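Local structure of GTP-binding protein (Pyrococcus horikoshii, 1WXQ) at residues 40-45 with 73-78; 140-145 with 170-175; 156-161 with 194-199; 252-257 with 303-308. The protein probably binds GTP and hydrolyses nucleoside triphosphate as an Obg-type P-loop GTPase, although its cellular role is not established. All blocks are in the same frame, centred on the assembly; numbering follows the deposited sequence.

Contact 1. Residues 40-45 with 73-78; sequences GVTYAI and VKMVDV
G40 faces M75, and T42 faces V73, as two antiparallel hydrogen-bonded pairs, and four backbone bonds join strands 40-45 and 73-77. G40 N reaches M75 O at 2.8 Å in a nearly straight bond (171° at the hydrogen), and M75 N answers to G40 O at 3.0 Å. At the next pair T42 N meets V73 O at 2.9 Å, and V73 N closes on T42 O at 3.0 Å. V41 and K74 make the non-hydrogen-bonded pair between them. K74 turns its backbone bonding the other way, to I3 of strand 2-7, while V41 CA lies 3.4 Å from V73 O as a CA-H...O contact. The polar ends look elsewhere. With chi1 at -176°, T42 OG1 is hydrogen-bonded to A20 O of helix 13-21, and the same rotation turns T42 CG2 to the neighbouring strand, 3.8 Å from CE of the selenomethionine M75 and 4.0 Å from V73 CB. K74 NZ finds its charge partner in E2, and Y43 O accepts from Q306 NE2. On the T42, V73 and M75 face the side chains meet through carbon and selenium, with I309 of helix 305-316 lying against both T42 and M75. The strand directions stand at 127°, well short of strictly antiparallel. Farther along the second segment, D77 forms a salt bridge with K13 of the probable P-loop. All this fits the sheet of a Ras-like G domain, where the antiparallel strand lies beside the one leading to the DxxG (G3) motif.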
loop_
_atom_site.group_PDB
_atom_site.type_symbol
_atom_site.label_atom_id
_atom_site.label_comp_id
_atom_site.label_asym_id
_atom_site.label_seq_id
_atom_site.Cartn_x
_atom_site.Cartn_y
_atom_site.Cartn_z
ATOM N N GLY A 40 1.773 -2.963 13.720
ATOM C CA GLY A 40 2.881 -3.885 13.598
ATOM C C GLY A 40 3.738 -3.585 12.394
ATOM O O GLY A 40 3.595 -2.538 11.762
ATOM N N VAL A 41 4.637 -4.508 12.083
ATOM C CA VAL A 41 5.522 -4.344 10.946
ATOM C C VAL A 41 5.517 -5.608 10.107
ATOM O O VAL A 41 5.709 -6.717 10.615
ATOM C CB VAL A 41 6.961 -4.046 11.404
ATOM C CG1 VAL A 41 7.461 -5.159 12.322
ATOM C CG2 VAL A 41 7.869 -3.909 10.199
ATOM N N THR A 42 5.251 -5.448 8.820
ATOM C CA THR A 42 5.258 -6.582 7.917
ATOM C C THR A 42 6.429 -6.263 7.006
ATOM O O THR A 42 7.189 -5.339 7.295
ATOM C CB THR A 42 3.944 -6.680 7.115
ATOM O OG1 THR A 42 3.971 -7.862 6.309
ATOM C CG2 THR A 42 3.761 -5.470 6.222
ATOM N N TYR A 43 6.586 -7.013 5.922
ATOM C CA TYR A 43 7.802 -6.811 5.145
ATOM C C TYR A 43 7.515 -6.871 3.643
ATOM O O TYR A 43 6.558 -7.481 3.185
ATOM C CB TYR A 43 8.801 -7.907 5.525
ATOM C CG TYR A 43 9.575 -7.505 6.733
ATOM C CD1 TYR A 43 10.425 -6.404 6.678
ATOM C CD2 TYR A 43 9.506 -8.268 7.898
ATOM C CE1 TYR A 43 11.196 -6.063 7.781
ATOM C CE2 TYR A 43 10.282 -7.932 8.998
ATOM C CZ TYR A 43 11.127 -6.838 8.941
ATOM O OH TYR A 43 11.883 -6.487 10.041
ATOM N N ALA A 44 8.366 -6.169 2.871
ATOM C CA ALA A 44 8.201 -6.183 1.420
ATOM C C ALA A 44 9.355 -6.920 0.737
ATOM O O ALA A 44 10.472 -6.433 0.631
ATOM C CB ALA A 44 8.133 -4.737 0.930
ATOM N N ILE A 45 9.055 -8.155 0.295
ATOM C CA ILE A 45 10.105 -9.004 -0.256
ATOM C C ILE A 45 10.135 -8.968 -1.787
ATOM O O ILE A 45 9.176 -9.312 -2.464
ATOM C CB ILE A 45 9.850 -10.430 0.233
ATOM C CG1 ILE A 45 9.644 -10.428 1.751
ATOM C CG2 ILE A 45 11.069 -11.316 -0.077
ATOM C CD1 ILE A 45 9.202 -11.792 2.284
ATOM N N VAL A 73 7.566 -2.445 6.651
ATOM C CA VAL A 73 6.399 -1.621 6.339
ATOM C C VAL A 73 5.386 -1.641 7.475
ATOM O O VAL A 73 5.019 -2.705 7.956
ATOM C CB VAL A 73 5.671 -2.167 5.079
ATOM C CG1 VAL A 73 4.336 -1.436 4.871
ATOM C CG2 VAL A 73 6.572 -2.042 3.859
ATOM N N LYS A 74 4.908 -0.468 7.883
ATOM C CA LYS A 74 3.918 -0.392 8.956
ATOM C C LYS A 74 2.606 -1.031 8.524
ATOM O O LYS A 74 2.196 -0.906 7.367
ATOM C CB LYS A 74 3.636 1.059 9.338
ATOM C CG LYS A 74 4.457 1.603 10.489
ATOM C CD LYS A 74 3.804 2.866 11.054
ATOM C CE LYS A 74 2.373 2.588 11.491
ATOM N NZ LYS A 74 1.674 3.813 11.930
HETATM N N MSE A 75 1.943 -1.692 9.469
HETATM C CA MSE A 75 0.671 -2.340 9.206
HETATM C C MSE A 75 -0.237 -2.118 10.411
HETATM O O MSE A 75 0.203 -2.219 11.555
HETATM C CB MSE A 75 0.880 -3.834 8.946
HETATM C CG MSE A 75 -0.368 -4.550 8.468
HETATM SE SE MSE A 75 -0.017 -6.309 7.747
HETATM C CE MSE A 75 0.041 -5.837 5.863
ATOM N N VAL A 76 -1.504 -1.819 10.144
ATOM C CA VAL A 76 -2.482 -1.532 11.177
ATOM C C VAL A 76 -3.661 -2.504 11.163
ATOM O O VAL A 76 -4.239 -2.769 10.107
ATOM C CB VAL A 76 -3.021 -0.097 10.975
ATOM C CG1 VAL A 76 -4.025 0.270 12.067
ATOM C CG2 VAL A 76 -1.862 0.878 10.964
ATOM N N ASP A 77 -4.022 -3.035 12.328
ATOM C CA ASP A 77 -5.158 -3.948 12.416
ATOM C C ASP A 77 -6.392 -3.047 12.584
ATOM O O ASP A 77 -6.803 -2.726 13.699
ATOM C CB ASP A 77 -5.004 -4.874 13.624
ATOM C CG ASP A 77 -6.037 -5.991 13.645
ATOM O OD1 ASP A 77 -7.167 -5.791 13.150
ATOM O OD2 ASP A 77 -5.722 -7.074 14.172
ATOM N N VAL A 78 -6.970 -2.642 11.459
ATOM C CA VAL A 78 -8.117 -1.747 11.431
ATOM C C VAL A 78 -9.477 -2.350 11.782
ATOM O O VAL A 78 -10.120 -2.992 10.944
ATOM C CB VAL A 78 -8.238 -1.087 10.029
ATOM C CG1 VAL A 78 -9.460 -0.189 9.969
ATOM C CG2 VAL A 78 -6.979 -0.305 9.718
#

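Contact 2. Residues 140-145 with 170-175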
loop_
_atom_site.group_PDB
_atom_site.type_symbol
_atom_site.label_atom_id
_atom_site.label_comp_id
_atom_site.label_asym_id
_atom_site.label_seq_id
_atom_site.Cartn_x
_atom_site.Cartn_y
_atom_site.Cartn_z
ATOM N N TYR A 140 -18.570 8.089 1.770
ATOM C CA TYR A 140 -19.409 9.053 2.460
ATOM C C TYR A 140 -18.698 9.716 3.625
ATOM O O TYR A 140 -18.977 10.869 3.957
ATOM C CB TYR A 140 -20.716 8.395 2.900
ATOM C CG TYR A 140 -21.634 8.249 1.721
ATOM C CD1 TYR A 140 -21.317 7.381 0.677
ATOM C CD2 TYR A 140 -22.759 9.065 1.582
ATOM C CE1 TYR A 140 -22.090 7.332 -0.477
ATOM C CE2 TYR A 140 -23.537 9.025 0.427
ATOM C CZ TYR A 140 -23.201 8.164 -0.596
ATOM O OH TYR A 140 -23.970 8.139 -1.745
ATOM N N TRP A 141 -17.749 9.009 4.227
ATOM C CA TRP A 141 -16.982 9.566 5.349
ATOM C C TRP A 141 -16.230 10.868 4.926
ATOM O O TRP A 141 -16.321 11.886 5.611
ATOM C CB TRP A 141 -16.058 8.482 5.882
ATOM C CG TRP A 141 -14.907 9.003 6.694
ATOM C CD1 TRP A 141 -14.968 9.812 7.793
ATOM C CD2 TRP A 141 -13.510 8.745 6.461
ATOM N NE1 TRP A 141 -13.696 10.077 8.259
ATOM C CE2 TRP A 141 -12.785 9.436 7.464
ATOM C CE3 TRP A 141 -12.803 7.996 5.504
ATOM C CZ2 TRP A 141 -11.388 9.401 7.538
ATOM C CZ3 TRP A 141 -11.403 7.962 5.578
ATOM C CH2 TRP A 141 -10.715 8.662 6.590
ATOM N N ILE A 142 -15.473 10.764 3.817
ATOM C CA ILE A 142 -14.781 11.850 3.134
ATOM C C ILE A 142 -15.759 12.928 2.668
ATOM O O ILE A 142 -15.537 14.122 2.813
ATOM C CB ILE A 142 -14.040 11.264 1.931
ATOM C CG1 ILE A 142 -13.291 9.993 2.339
ATOM C CG2 ILE A 142 -13.001 12.277 1.413
ATOM C CD1 ILE A 142 -12.125 9.680 1.400
ATOM N N TYR A 143 -16.860 12.464 2.049
ATOM C CA TYR A 143 -17.872 13.402 1.579
ATOM C C TYR A 143 -18.459 14.216 2.733
ATOM O O TYR A 143 -18.699 15.411 2.625
ATOM C CB TYR A 143 -18.975 12.599 0.888
ATOM C CG TYR A 143 -20.228 13.398 0.825
ATOM C CD1 TYR A 143 -20.353 14.419 -0.113
ATOM C CD2 TYR A 143 -21.309 13.082 1.648
ATOM C CE1 TYR A 143 -21.552 15.105 -0.240
ATOM C CE2 TYR A 143 -22.505 13.774 1.528
ATOM C CZ TYR A 143 -22.626 14.783 0.591
ATOM O OH TYR A 143 -23.825 15.455 0.440
ATOM N N GLY A 144 -18.764 13.599 3.865
ATOM C CA GLY A 144 -19.368 14.335 4.949
ATOM C C GLY A 144 -18.423 15.408 5.460
ATOM O O GLY A 144 -18.865 16.491 5.827
ATOM N N ILE A 145 -17.121 15.123 5.483
ATOM C CA ILE A 145 -16.174 16.112 5.970
ATOM C C ILE A 145 -16.173 17.355 5.081
ATOM O O ILE A 145 -16.053 18.465 5.580
ATOM C CB ILE A 145 -14.763 15.531 6.074
ATOM C CG1 ILE A 145 -14.751 14.419 7.122
ATOM C CG2 ILE A 145 -13.779 16.622 6.466
ATOM C CD1 ILE A 145 -13.374 13.790 7.342
ATOM N N GLU A 170 -5.948 21.284 3.065
ATOM C CA GLU A 170 -5.772 21.458 4.503
ATOM C C GLU A 170 -6.931 20.809 5.220
ATOM O O GLU A 170 -6.748 20.092 6.203
ATOM C CB GLU A 170 -5.740 22.938 4.915
ATOM C CG GLU A 170 -6.040 23.126 6.419
ATOM C CD GLU A 170 -6.111 24.576 6.862
ATOM O OE1 GLU A 170 -6.650 25.414 6.098
ATOM O OE2 GLU A 170 -5.640 24.867 7.990
ATOM N N HIS A 171 -8.131 21.076 4.724
ATOM C CA HIS A 171 -9.325 20.532 5.335
ATOM C C HIS A 171 -9.321 19.017 5.394
ATOM O O HIS A 171 -9.878 18.449 6.324
ATOM C CB HIS A 171 -10.579 21.032 4.611
ATOM C CG HIS A 171 -11.837 20.861 5.402
ATOM N ND1 HIS A 171 -13.082 21.154 4.893
ATOM C CD2 HIS A 171 -12.046 20.397 6.657
ATOM C CE1 HIS A 171 -14.003 20.876 5.797
ATOM N NE2 HIS A 171 -13.401 20.414 6.878
ATOM N N LEU A 172 -8.699 18.353 4.426
ATOM C CA LEU A 172 -8.660 16.891 4.456
ATOM C C LEU A 172 -7.231 16.395 4.717
ATOM O O LEU A 172 -6.935 15.207 4.568
ATOM C CB LEU A 172 -9.231 16.308 3.153
ATOM C CG LEU A 172 -10.762 16.346 2.994
ATOM C CD1 LEU A 172 -11.096 16.519 1.531
ATOM C CD2 LEU A 172 -11.409 15.071 3.563
ATOM N N SER A 173 -6.352 17.310 5.138
ATOM C CA SER A 173 -4.959 16.963 5.453
ATOM C C SER A 173 -4.910 15.809 6.443
ATOM O O SER A 173 -3.950 15.040 6.454
ATOM C CB SER A 173 -4.208 18.159 6.067
ATOM O OG SER A 173 -3.693 19.024 5.074
ATOM N N GLY A 174 -5.946 15.691 7.266
ATOM C CA GLY A 174 -5.975 14.632 8.258
ATOM C C GLY A 174 -6.062 13.202 7.747
ATOM O O GLY A 174 -5.862 12.246 8.506
ATOM N N ILE A 175 -6.351 13.038 6.463
ATOM C CA ILE A 175 -6.470 11.702 5.909
ATOM C C ILE A 175 -5.287 11.329 5.015
ATOM O O ILE A 175 -5.138 10.180 4.610
ATOM C CB ILE A 175 -7.802 11.548 5.137
ATOM C CG1 ILE A 175 -8.975 11.760 6.096
ATOM C CG2 ILE A 175 -7.919 10.153 4.533
ATOM C CD1 ILE A 175 -9.250 13.207 6.433
#
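W141 and I175 lie alongside each other, running opposite ways, and the outer corner of the W141 indole, CH2, comes within 3.6 Å of I175 CG1. This is the tight end of the contact. A chi1 of 160° swings the six-membered ring of W141 out from helix 127-147 to the loop that follows helix 164-171. R100 touches both residues from outside the two segments. Next to them L172 pushes its CD2 branch between two isoleucines one turn of the helix apart: I142 CG2 is 3.9 Å from L172 CD2, its side chain crossing that of L172 at about a right angle, and I145 CG2 is 4.1 Å from the same methyl. I145 also sends CD1 to I175 CD1 at a slacker 4.3 Å, linking the two halves of the apolar patch.

The buried side is I142, L172 and I175; the H171 side is more open, made by an off-centre ring contact beside exposed E170. H171 sits on the last turn of its helix. I145 CG2 lies 4.2 Å from the centroid of the H171 ring and 29° off its normal, a CH-pi contact, while the CE1 corner of the ring approaches I145 O. With an alanine in place of H171 the I145 methyl would lose its ring cover and would probably be left more open to water. No hydrogen bond crosses between the segments, which implies that helix 127-147 and the end of helix 164-171 are held together here by the fit of branched and aromatic carbons.

Contact 3. Residues 156-161 with 194-199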
loop_
_atom_site.group_PDB
_atom_site.type_symbol
_atom_site.label_atom_id
_atom_site.label_comp_id
_atom_site.label_asym_id
_atom_site.label_seq_id
_atom_site.Cartn_x
_atom_site.Cartn_y
_atom_site.Cartn_z
ATOM N N ARG A 156 -15.596 31.586 2.310
ATOM C CA ARG A 156 -14.411 32.074 3.013
ATOM C C ARG A 156 -13.151 32.014 2.138
ATOM O O ARG A 156 -12.035 31.872 2.620
ATOM C CB ARG A 156 -14.215 31.219 4.267
ATOM C CG ARG A 156 -13.431 31.954 5.353
ATOM C CD ARG A 156 -12.040 31.348 5.569
ATOM N NE ARG A 156 -12.050 29.913 5.271
ATOM C CZ ARG A 156 -10.998 29.187 5.688
ATOM N NH1 ARG A 156 -10.010 29.768 6.347
ATOM N NH2 ARG A 156 -10.955 27.876 5.433
ATOM N N ILE A 157 -13.467 31.938 0.826
ATOM C CA ILE A 157 -12.421 31.518 -0.103
ATOM C C ILE A 157 -12.648 32.077 -1.510
ATOM O O ILE A 157 -11.771 32.084 -2.362
ATOM C CB ILE A 157 -12.393 29.990 -0.126
ATOM C CG1 ILE A 157 -11.911 29.465 1.230
ATOM C CG2 ILE A 157 -11.414 29.487 -1.208
ATOM C CD1 ILE A 157 -12.227 28.062 1.346
ATOM N N LYS A 158 -13.901 32.514 -1.748
ATOM C CA LYS A 158 -14.254 33.144 -3.008
ATOM C C LYS A 158 -13.932 34.633 -2.979
ATOM O O LYS A 158 -13.753 35.281 -4.000
ATOM C CB LYS A 158 -15.749 32.935 -3.241
ATOM C CG LYS A 158 -16.194 33.414 -4.624
ATOM C CD LYS A 158 -17.653 33.874 -4.637
ATOM C CE LYS A 158 -18.085 34.410 -6.004
ATOM N NZ LYS A 158 -19.055 33.496 -6.606
ATOM N N LEU A 159 -13.905 35.179 -1.750
ATOM C CA LEU A 159 -13.544 36.579 -1.591
ATOM C C LEU A 159 -12.152 36.717 -0.977
ATOM O O LEU A 159 -11.367 37.592 -1.319
ATOM C CB LEU A 159 -14.566 37.245 -0.677
ATOM C CG LEU A 159 -14.270 38.718 -0.427
ATOM C CD1 LEU A 159 -15.307 39.381 0.481
ATOM C CD2 LEU A 159 -12.915 38.927 0.248
ATOM N N GLN A 160 -11.870 35.832 0.001
ATOM C CA GLN A 160 -10.502 35.744 0.496
ATOM C C GLN A 160 -9.585 35.184 -0.593
ATOM O O GLN A 160 -8.369 35.172 -0.484
ATOM C CB GLN A 160 -10.486 34.834 1.729
ATOM C CG GLN A 160 -10.216 35.605 3.025
ATOM C CD GLN A 160 -10.093 34.635 4.179
ATOM O OE1 GLN A 160 -10.113 34.987 5.348
ATOM N NE2 GLN A 160 -9.933 33.354 3.796
ATOM N N LYS A 161 -10.230 34.663 -1.657
ATOM C CA LYS A 161 -9.487 34.290 -2.858
ATOM C C LYS A 161 -8.497 33.144 -2.626
ATOM O O LYS A 161 -7.560 32.930 -3.387
ATOM C CB LYS A 161 -8.718 35.523 -3.336
ATOM C CG LYS A 161 -9.636 36.714 -3.631
ATOM C CD LYS A 161 -10.411 36.548 -4.940
ATOM C CE LYS A 161 -11.328 37.739 -5.235
ATOM N NZ LYS A 161 -12.035 37.516 -6.495
ATOM N N ASP A 194 -14.006 28.135 -8.196
ATOM C CA ASP A 194 -14.932 28.814 -7.294
ATOM C C ASP A 194 -15.741 27.736 -6.590
ATOM O O ASP A 194 -16.646 27.158 -7.172
ATOM C CB ASP A 194 -15.879 29.732 -8.075
ATOM C CG ASP A 194 -16.770 30.564 -7.164
ATOM O OD1 ASP A 194 -16.795 30.296 -5.942
ATOM O OD2 ASP A 194 -17.449 31.486 -7.673
ATOM N N PRO A 195 -15.416 27.437 -5.329
ATOM C CA PRO A 195 -16.184 26.399 -4.632
ATOM C C PRO A 195 -17.698 26.636 -4.575
ATOM O O PRO A 195 -18.471 25.698 -4.704
ATOM C CB PRO A 195 -15.536 26.352 -3.246
ATOM C CG PRO A 195 -14.951 27.749 -3.082
ATOM C CD PRO A 195 -14.393 28.032 -4.452
ATOM N N THR A 196 -18.121 27.884 -4.396
ATOM C CA THR A 196 -19.549 28.206 -4.326
ATOM C C THR A 196 -20.340 27.638 -5.505
ATOM O O THR A 196 -21.569 27.539 -5.445
ATOM C CB THR A 196 -19.798 29.734 -4.296
ATOM O OG1 THR A 196 -19.489 30.297 -5.585
ATOM C CG2 THR A 196 -18.944 30.397 -3.213
ATOM N N LYS A 197 -19.638 27.287 -6.579
ATOM C CA LYS A 197 -20.286 26.716 -7.756
ATOM C C LYS A 197 -20.438 25.187 -7.637
ATOM O O LYS A 197 -21.208 24.581 -8.374
ATOM C CB LYS A 197 -19.485 27.051 -9.021
ATOM C CG LYS A 197 -19.589 28.516 -9.409
ATOM C CD LYS A 197 -20.738 29.243 -8.730
ATOM C CE LYS A 197 -20.484 30.748 -8.728
ATOM N NZ LYS A 197 -20.949 31.437 -9.975
ATOM N N TRP A 198 -19.696 24.574 -6.715
ATOM C CA TRP A 198 -19.748 23.124 -6.496
ATOM C C TRP A 198 -21.106 22.645 -5.988
ATOM O O TRP A 198 -21.667 23.239 -5.060
ATOM C CB TRP A 198 -18.678 22.695 -5.478
ATOM C CG TRP A 198 -17.270 22.664 -6.026
ATOM C CD1 TRP A 198 -16.712 23.559 -6.901
ATOM C CD2 TRP A 198 -16.236 21.718 -5.708
ATOM N NE1 TRP A 198 -15.404 23.228 -7.144
ATOM C CE2 TRP A 198 -15.082 22.106 -6.426
ATOM C CE3 TRP A 198 -16.171 20.583 -4.884
ATOM C CZ2 TRP A 198 -13.871 21.396 -6.344
ATOM C CZ3 TRP A 198 -14.971 19.880 -4.802
ATOM C CH2 TRP A 198 -13.839 20.293 -5.530
ATOM N N SER A 199 -21.616 21.564 -6.587
ATOM C CA SER A 199 -22.892 20.981 -6.184
ATOM C C SER A 199 -22.647 19.741 -5.315
ATOM O O SER A 199 -21.518 19.290 -5.183
ATOM C CB SER A 199 -23.720 20.583 -7.408
ATOM O OG SER A 199 -23.297 19.340 -7.955
#
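I157 is the first residue of its segment to meet the other, its CG2 branch lying 4.4 Å from P195 CG. The spacing is generous, but both residues are buried: A167 of helix 164-171 touches I157, and L164 of the same helix touches P195. At K158 the chain turns from apolar to charged contacts. CG of this lysine is anti to the backbone N (chi1 -173°) and the chain runs extended past the carboxylate of D194 until it bends at its last torsion (112°), which drops NZ onto D194 OD2. The salt bridge from K158 NZ to D194 OD2 is 2.8 Å long and uses the syn lone pair of OD2, on the side of the other carboxylate oxygen. On its way the K158 chain crosses T196 at about a right angle, with K158 CD 4.0 Å from the T196 CG2 methyl. K158 NZ also makes a weak hydrogen bond, at 3.4 Å, to T196 OG1.

T196 OG1 itself donates to D194 OD1 at 2.7 Å, from above the carboxylate plane. The two oxygens of D194 therefore have different jobs: OD2 takes the lysine, and OD1 takes T196, in the 3-10 segment 195-197. K197 NZ stands 4.4 Å from K158 NZ on the same side of D194, whose carboxylate probably eases the closeness of the two positive charges. The chemistry is thus that of a partly exposed ion pair laid over a buried Ile-Pro contact, tying two loops of the helical region.

Contact 4. Residues 252-257 with 303-308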
loop_
_atom_site.group_PDB
_atom_site.type_symbol
_atom_site.label_atom_id
_atom_site.label_comp_id
_atom_site.label_asym_id
_atom_site.label_seq_id
_atom_site.Cartn_x
_atom_site.Cartn_y
_atom_site.Cartn_z
ATOM N N ALA A 252 -4.805 -18.413 7.874
ATOM C CA ALA A 252 -4.524 -19.384 8.931
ATOM C C ALA A 252 -3.285 -20.196 8.590
ATOM O O ALA A 252 -2.475 -20.496 9.463
ATOM C CB ALA A 252 -5.724 -20.310 9.151
ATOM N N ALA A 253 -3.133 -20.535 7.316
ATOM C CA ALA A 253 -1.974 -21.265 6.804
ATOM C C ALA A 253 -0.629 -20.550 7.017
ATOM O O ALA A 253 0.295 -21.098 7.590
ATOM C CB ALA A 253 -2.200 -21.594 5.326
ATOM N N GLU A 254 -0.507 -19.315 6.498
ATOM C CA GLU A 254 0.816 -18.713 6.618
ATOM C C GLU A 254 1.162 -18.414 8.076
ATOM O O GLU A 254 2.316 -18.308 8.469
ATOM C CB GLU A 254 0.827 -17.419 5.803
ATOM C CG GLU A 254 2.204 -17.117 5.210
ATOM C CD GLU A 254 2.497 -15.641 5.350
ATOM O OE1 GLU A 254 1.599 -14.898 5.724
ATOM O OE2 GLU A 254 3.629 -15.243 5.083
ATOM N N LEU A 255 0.101 -18.234 8.884
ATOM C CA LEU A 255 0.332 -17.981 10.294
ATOM C C LEU A 255 1.002 -19.192 10.927
ATOM O O LEU A 255 1.885 -19.097 11.770
ATOM C CB LEU A 255 -1.025 -17.731 10.952
ATOM C CG LEU A 255 -0.917 -17.465 12.454
ATOM C CD1 LEU A 255 -0.026 -16.264 12.771
ATOM C CD2 LEU A 255 -2.274 -17.170 13.095
ATOM N N THR A 256 0.511 -20.368 10.507
ATOM C CA THR A 256 1.107 -21.609 10.967
ATOM C C THR A 256 2.594 -21.670 10.604
ATOM O O THR A 256 3.474 -21.621 11.455
ATOM C CB THR A 256 0.347 -22.759 10.297
ATOM O OG1 THR A 256 -0.979 -22.816 10.830
ATOM C CG2 THR A 256 1.045 -24.097 10.568
ATOM N N LEU A 257 2.852 -21.811 9.289
ATOM C CA LEU A 257 4.229 -21.925 8.818
ATOM C C LEU A 257 5.068 -20.699 9.184
ATOM O O LEU A 257 6.287 -20.693 9.096
ATOM C CB LEU A 257 4.195 -22.105 7.304
ATOM C CG LEU A 257 3.178 -23.158 6.867
ATOM C CD1 LEU A 257 2.132 -22.593 5.909
ATOM C CD2 LEU A 257 3.820 -24.345 6.152
ATOM N N THR A 303 0.802 -18.885 0.118
ATOM C CA THR A 303 -0.341 -18.608 0.973
ATOM C C THR A 303 -1.086 -17.363 0.508
ATOM O O THR A 303 -2.145 -17.034 1.038
ATOM C CB THR A 303 0.087 -18.445 2.448
ATOM O OG1 THR A 303 1.236 -17.576 2.533
ATOM C CG2 THR A 303 0.412 -19.830 3.053
ATOM N N GLY A 304 -0.528 -16.680 -0.488
ATOM C CA GLY A 304 -1.175 -15.507 -1.035
ATOM C C GLY A 304 -0.982 -14.242 -0.231
ATOM O O GLY A 304 -1.090 -13.131 -0.767
ATOM N N VAL A 305 -0.695 -14.399 1.057
ATOM C CA VAL A 305 -0.502 -13.242 1.919
ATOM C C VAL A 305 0.631 -12.363 1.432
ATOM O O VAL A 305 0.455 -11.159 1.228
ATOM C CB VAL A 305 -0.219 -13.664 3.356
ATOM C CG1 VAL A 305 0.108 -12.440 4.198
ATOM C CG2 VAL A 305 -1.441 -14.407 3.920
ATOM N N GLN A 306 1.792 -12.961 1.215
ATOM C CA GLN A 306 2.945 -12.188 0.767
ATOM C C GLN A 306 2.694 -11.468 -0.553
ATOM O O GLN A 306 3.180 -10.350 -0.763
ATOM C CB GLN A 306 4.167 -13.089 0.629
ATOM C CG GLN A 306 5.478 -12.321 0.486
ATOM C CD GLN A 306 5.748 -11.402 1.664
ATOM O OE1 GLN A 306 5.694 -11.819 2.825
ATOM N NE2 GLN A 306 6.043 -10.144 1.371
ATOM N N GLU A 307 1.946 -12.125 -1.435
ATOM C CA GLU A 307 1.604 -11.591 -2.756
ATOM C C GLU A 307 0.794 -10.296 -2.606
ATOM O O GLU A 307 1.064 -9.287 -3.263
ATOM C CB GLU A 307 0.778 -12.638 -3.514
ATOM C CG GLU A 307 0.748 -12.486 -5.018
ATOM C CD GLU A 307 -0.190 -13.494 -5.674
ATOM O OE1 GLU A 307 -0.219 -14.660 -5.207
ATOM O OE2 GLU A 307 -0.885 -13.123 -6.651
ATOM N N VAL A 308 -0.205 -10.332 -1.733
ATOM C CA VAL A 308 -1.030 -9.166 -1.505
ATOM C C VAL A 308 -0.184 -7.967 -1.065
ATOM O O VAL A 308 -0.331 -6.870 -1.610
ATOM C CB VAL A 308 -2.099 -9.447 -0.441
ATOM C CG1 VAL A 308 -2.815 -8.156 -0.078
ATOM C CG2 VAL A 308 -3.091 -10.480 -0.964
#
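A252 O, on the helix whose A253 and E254 rest against T303, is gripped twice from within its own turn: T256 OG1 reaches it at 3.1 Å and T256 N at 3.2 Å, from opposite faces of the carbonyl plane. This ties one turn of helix 251-258; T256 OG1 also has a weak bond to K293. Across the contact, T303 lays its CG2 methyl in an apolar notch, 3.9 Å from A253 CB and 4.3 Å from L257 CD1. The E254 chain passes T303, where the model is too tight to rest much on, bends at chi2 (-138°) and carries its carboxylate on to V305, the first residue of helix 305-316. OE1 is turned to this valine, while OE2 forms a salt bridge with R258. An alanine at E254 would remove the carboxylate, probably leaving R258 without this charge partner and opening a gap beside T303 and V305. G304, with positive phi, stands at the N-cap of helix 305-316, between T303 and V305. T303 is also bonded through its backbone to S250, in the turn after strand 245-249. A strand running through a Ser-Ala turn into a helix is consistent with the fifth conserved motif of a P-loop GTPase.

From the N terminus, contact 1 comes first, closing an excursion that includes the short strand 64-65 and setting strand 39-47 against strand 68-77 of the G-domain sheet. The chain then enters the helical region, where contacts 2 and 3 cross: 156-161 lies between the halves of contact 2, and 170-175 between those of contact 3. Their centres are 18 Å apart, and together they tie helices 127-147 and 164-171 and the loop before helix 200-214. Contact 4 closes the last loop, joining helix 251-258 to helix 305-316. Distant in sequence, it nevertheless touches contact 1 through helix 305-316.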